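Local coordinates for protein tRNA (cytosine(38)-C(5))-methyltransferase (Schizosaccharomyces pombe, PDB 6FDF) that methylates carbon 5 of cytosine 38 in the anticodon loop of tRNA(Asp), and less strongly of tRNA(Glu), using S-adenosyl-L-methionine as methyl donor, at residues A[120-131]-A[167-175]. Sequence-based numbering, arbitrary orientation.
Sequences EYILIENVQGFE and SRWYGLARL
The indole of W169 is wedged between F130 and the backbone of its own strand. F130 turns its ring edge to one indole face, CD2 lying 3.5 Å from CE3 of W169, with the planes at 54°. On the opposite face sits the backbone N of G171. G171 has no CB, and the space one would take is filled by CH2 of W169. CG2 of I124 meets the indole edge in plane, 3.6 Å from CZ3 of W169. CB of E131 packs near the pyrrole side, and NE1 of W169 is hydrogen-bonded to E152 on strand 148-155. CG of W169 stands anti to the backbone N (chi1 178°), which carries the ring over G171. With an alanine in place of the indole, E152 would probably lose its N-H donor, a gap would open beside I124, and F130, close to the predicted catalytic C85, could shift.

Strands 121-127 and 168-175 are antiparallel neighbours in the mixed seven-stranded sheet of this class I methyltransferase fold. Strand 168-175 is the reversed strand inserted between 121-127 and 148-155. Paired backbone bonds join I122 to A173, I124 to G171 and N126 to W169. On the sheet face under helix 318-328, CD1 of L123 and CD1 of L172 are squeezed to 3.5 Å.

The E125 end of this face is looser and watered. CG of E125 lies alongside Y170, 3.4 Å from its CE1. The E125 chain bends at chi2 (-100°), which brings OE2 to the edge of the R168 guanidinium. The salt bridge from OE2 to NE of R168 is long, 3.7 Å, and a water bridges the same two atoms. A second water links OE2 to the Y170 hydroxyl. OE1 of E125 is held by S82.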
# COMPACT_ATOMS: atom_id res chain seq x y z
N GLU A 120 -6.26 -21.48 -2.25
CA GLU A 120 -5.44 -22.06 -1.20
C GLU A 120 -4.73 -21.00 -0.37
O GLU A 120 -4.30 -21.28 0.75
CB GLU A 120 -4.44 -23.04 -1.81
CG GLU A 120 -5.12 -24.29 -2.37
CD GLU A 120 -4.16 -25.27 -3.00
OE1 GLU A 120 -2.95 -24.99 -3.04
OE2 GLU A 120 -4.63 -26.34 -3.46
N TYR A 121 -4.59 -19.78 -0.91
CA TYR A 121 -3.89 -18.71 -0.21
C TYR A 121 -4.64 -17.40 -0.41
O TYR A 121 -5.08 -17.10 -1.52
CB TYR A 121 -2.45 -18.56 -0.70
CG TYR A 121 -1.66 -19.85 -0.60
CD1 TYR A 121 -1.72 -20.81 -1.60
CD2 TYR A 121 -0.89 -20.12 0.52
CE1 TYR A 121 -1.01 -22.00 -1.49
CE2 TYR A 121 -0.18 -21.30 0.63
CZ TYR A 121 -0.25 -22.23 -0.38
OH TYR A 121 0.45 -23.40 -0.26
N ILE A 122 -4.74 -16.61 0.66
CA ILE A 122 -5.36 -15.29 0.61
C ILE A 122 -4.47 -14.32 1.38
O ILE A 122 -4.01 -14.64 2.47
CB ILE A 122 -6.78 -15.30 1.20
CG1 ILE A 122 -7.66 -16.31 0.48
CG2 ILE A 122 -7.39 -13.91 1.14
CD1 ILE A 122 -9.02 -16.48 1.12
N LEU A 123 -4.23 -13.15 0.79
CA LEU A 123 -3.48 -12.07 1.43
C LEU A 123 -4.37 -10.85 1.48
O LEU A 123 -4.87 -10.40 0.44
CB LEU A 123 -2.20 -11.76 0.66
CG LEU A 123 -1.43 -10.54 1.17
CD1 LEU A 123 -0.95 -10.80 2.56
CD2 LEU A 123 -0.26 -10.22 0.25
N ILE A 124 -4.58 -10.31 2.68
CA ILE A 124 -5.42 -9.14 2.90
C ILE A 124 -4.56 -8.05 3.53
O ILE A 124 -3.81 -8.32 4.47
CB ILE A 124 -6.61 -9.46 3.82
CG1 ILE A 124 -7.37 -10.68 3.29
CG2 ILE A 124 -7.57 -8.27 3.90
CD1 ILE A 124 -8.49 -11.13 4.20
N GLU A 125 -4.66 -6.83 3.00
CA GLU A 125 -3.95 -5.68 3.56
C GLU A 125 -4.97 -4.59 3.88
O GLU A 125 -5.92 -4.38 3.13
CB GLU A 125 -2.89 -5.16 2.58
CG GLU A 125 -1.96 -4.11 3.17
CD GLU A 125 -2.34 -2.69 2.78
OE1 GLU A 125 -3.42 -2.50 2.17
OE2 GLU A 125 -1.55 -1.78 3.06
N ASN A 126 -4.77 -3.89 4.99
CA ASN A 126 -5.69 -2.81 5.34
C ASN A 126 -5.00 -1.84 6.29
O ASN A 126 -3.86 -2.06 6.70
CB ASN A 126 -6.98 -3.37 5.95
CG ASN A 126 -8.20 -2.60 5.49
OD1 ASN A 126 -8.65 -1.67 6.16
ND2 ASN A 126 -8.72 -2.97 4.33
N VAL A 127 -5.70 -0.76 6.63
CA VAL A 127 -5.16 0.23 7.55
C VAL A 127 -5.20 -0.29 8.97
O VAL A 127 -6.01 -1.15 9.33
CB VAL A 127 -5.92 1.57 7.43
CG1 VAL A 127 -5.85 2.09 6.00
CG2 VAL A 127 -7.35 1.41 7.89
N GLN A 128 -4.29 0.23 9.80
CA GLN A 128 -4.32 -0.07 11.22
C GLN A 128 -5.68 0.30 11.81
O GLN A 128 -6.24 1.35 11.50
CB GLN A 128 -3.20 0.68 11.94
CG GLN A 128 -3.08 0.36 13.41
CD GLN A 128 -1.84 0.98 14.03
OE1 GLN A 128 -1.30 1.96 13.51
NE2 GLN A 128 -1.38 0.42 15.14
N GLY A 129 -6.20 -0.57 12.66
CA GLY A 129 -7.53 -0.41 13.19
C GLY A 129 -8.57 -1.26 12.49
O GLY A 129 -9.66 -1.45 13.03
N PHE A 130 -8.25 -1.79 11.30
CA PHE A 130 -9.10 -2.81 10.71
C PHE A 130 -9.30 -3.97 11.67
O PHE A 130 -10.38 -4.56 11.73
CB PHE A 130 -8.50 -3.30 9.39
CG PHE A 130 -9.31 -4.39 8.73
CD1 PHE A 130 -10.47 -4.09 8.04
CD2 PHE A 130 -8.92 -5.72 8.81
CE1 PHE A 130 -11.23 -5.09 7.43
CE2 PHE A 130 -9.67 -6.73 8.21
CZ PHE A 130 -10.82 -6.40 7.52
N GLU A 131 -8.26 -4.30 12.45
CA GLU A 131 -8.31 -5.49 13.28
C GLU A 131 -9.41 -5.44 14.32
O GLU A 131 -9.85 -6.49 14.80
CB GLU A 131 -6.96 -5.73 13.97
CG GLU A 131 -6.63 -4.76 15.09
CD GLU A 131 -6.14 -3.42 14.59
OE1 GLU A 131 -6.09 -3.22 13.35
OE2 GLU A 131 -5.80 -2.56 15.43
N SER A 167 2.15 2.09 8.97
CA SER A 167 1.65 0.93 9.70
C SER A 167 0.40 0.42 9.02
O SER A 167 -0.53 1.18 8.73
CB SER A 167 1.38 1.29 11.16
OG SER A 167 2.58 1.63 11.83
N ARG A 168 0.37 -0.89 8.76
CA ARG A 168 -0.75 -1.52 8.09
C ARG A 168 -1.03 -2.86 8.74
O ARG A 168 -0.12 -3.52 9.25
CB ARG A 168 -0.48 -1.72 6.60
CG ARG A 168 -0.33 -0.43 5.82
CD ARG A 168 -1.66 0.30 5.82
NE ARG A 168 -1.71 1.42 4.88
CZ ARG A 168 -1.56 2.70 5.23
NH1 ARG A 168 -1.65 3.64 4.30
NH2 ARG A 168 -1.34 3.03 6.50
N TRP A 169 -2.30 -3.26 8.71
CA TRP A 169 -2.72 -4.59 9.11
C TRP A 169 -2.59 -5.54 7.93
O TRP A 169 -2.87 -5.16 6.79
CB TRP A 169 -4.17 -4.56 9.60
CG TRP A 169 -4.73 -5.90 10.00
CD1 TRP A 169 -4.73 -6.45 11.25
CD2 TRP A 169 -5.42 -6.83 9.15
NE1 TRP A 169 -5.36 -7.67 11.23
CE2 TRP A 169 -5.79 -7.93 9.96
CE3 TRP A 169 -5.76 -6.84 7.80
CZ2 TRP A 169 -6.48 -9.03 9.46
CZ3 TRP A 169 -6.44 -7.94 7.29
CH2 TRP A 169 -6.79 -9.02 8.12
N TYR A 170 -2.17 -6.77 8.21
CA TYR A 170 -2.07 -7.82 7.21
C TYR A 170 -2.71 -9.10 7.72
O TYR A 170 -2.48 -9.49 8.87
CB TYR A 170 -0.62 -8.12 6.83
CG TYR A 170 0.11 -6.93 6.27
CD1 TYR A 170 0.12 -6.67 4.91
CD2 TYR A 170 0.85 -6.09 7.11
CE1 TYR A 170 0.82 -5.59 4.40
CE2 TYR A 170 1.54 -5.01 6.61
CZ TYR A 170 1.52 -4.77 5.25
OH TYR A 170 2.20 -3.69 4.74
N GLY A 171 -3.50 -9.74 6.87
CA GLY A 171 -4.01 -11.07 7.13
C GLY A 171 -3.49 -12.05 6.09
O GLY A 171 -3.61 -11.80 4.89
N LEU A 172 -2.86 -13.13 6.55
CA LEU A 172 -2.34 -14.18 5.68
C LEU A 172 -3.11 -15.45 6.01
O LEU A 172 -3.13 -15.88 7.17
CB LEU A 172 -0.84 -14.40 5.90
CG LEU A 172 0.16 -13.45 5.22
CD1 LEU A 172 -0.02 -12.01 5.68
CD2 LEU A 172 1.58 -13.92 5.49
N ALA A 173 -3.72 -16.07 5.00
CA ALA A 173 -4.57 -17.23 5.21
C ALA A 173 -4.14 -18.37 4.30
O ALA A 173 -3.95 -18.17 3.10
CB ALA A 173 -6.05 -16.90 4.95
N ARG A 174 -3.97 -19.56 4.88
CA ARG A 174 -3.71 -20.79 4.14
C ARG A 174 -4.86 -21.76 4.35
O ARG A 174 -5.21 -22.06 5.50
CB ARG A 174 -2.40 -21.47 4.58
CG ARG A 174 -1.14 -20.66 4.37
CD ARG A 174 0.01 -21.38 5.04
NE ARG A 174 1.31 -20.77 4.75
CZ ARG A 174 2.43 -21.06 5.41
NH1 ARG A 174 3.57 -20.45 5.10
NH2 ARG A 174 2.40 -21.95 6.40
N LEU A 175 -5.42 -22.27 3.26
CA LEU A 175 -6.47 -23.28 3.34
C LEU A 175 -5.93 -24.59 3.89
O LEU A 175 -4.87 -25.07 3.46
CB LEU A 175 -7.08 -23.50 1.95
CG LEU A 175 -8.26 -24.46 1.86
CD1 LEU A 175 -9.49 -23.89 2.55
CD2 LEU A 175 -8.55 -24.74 0.40
O HOH W 1 -3.15 -23.85 1.68
O HOH W 2 1.44 -1.98 2.85
O HOH W 3 -1.37 0.53 2.24
O HOH W 4 -2.98 2.58 9.08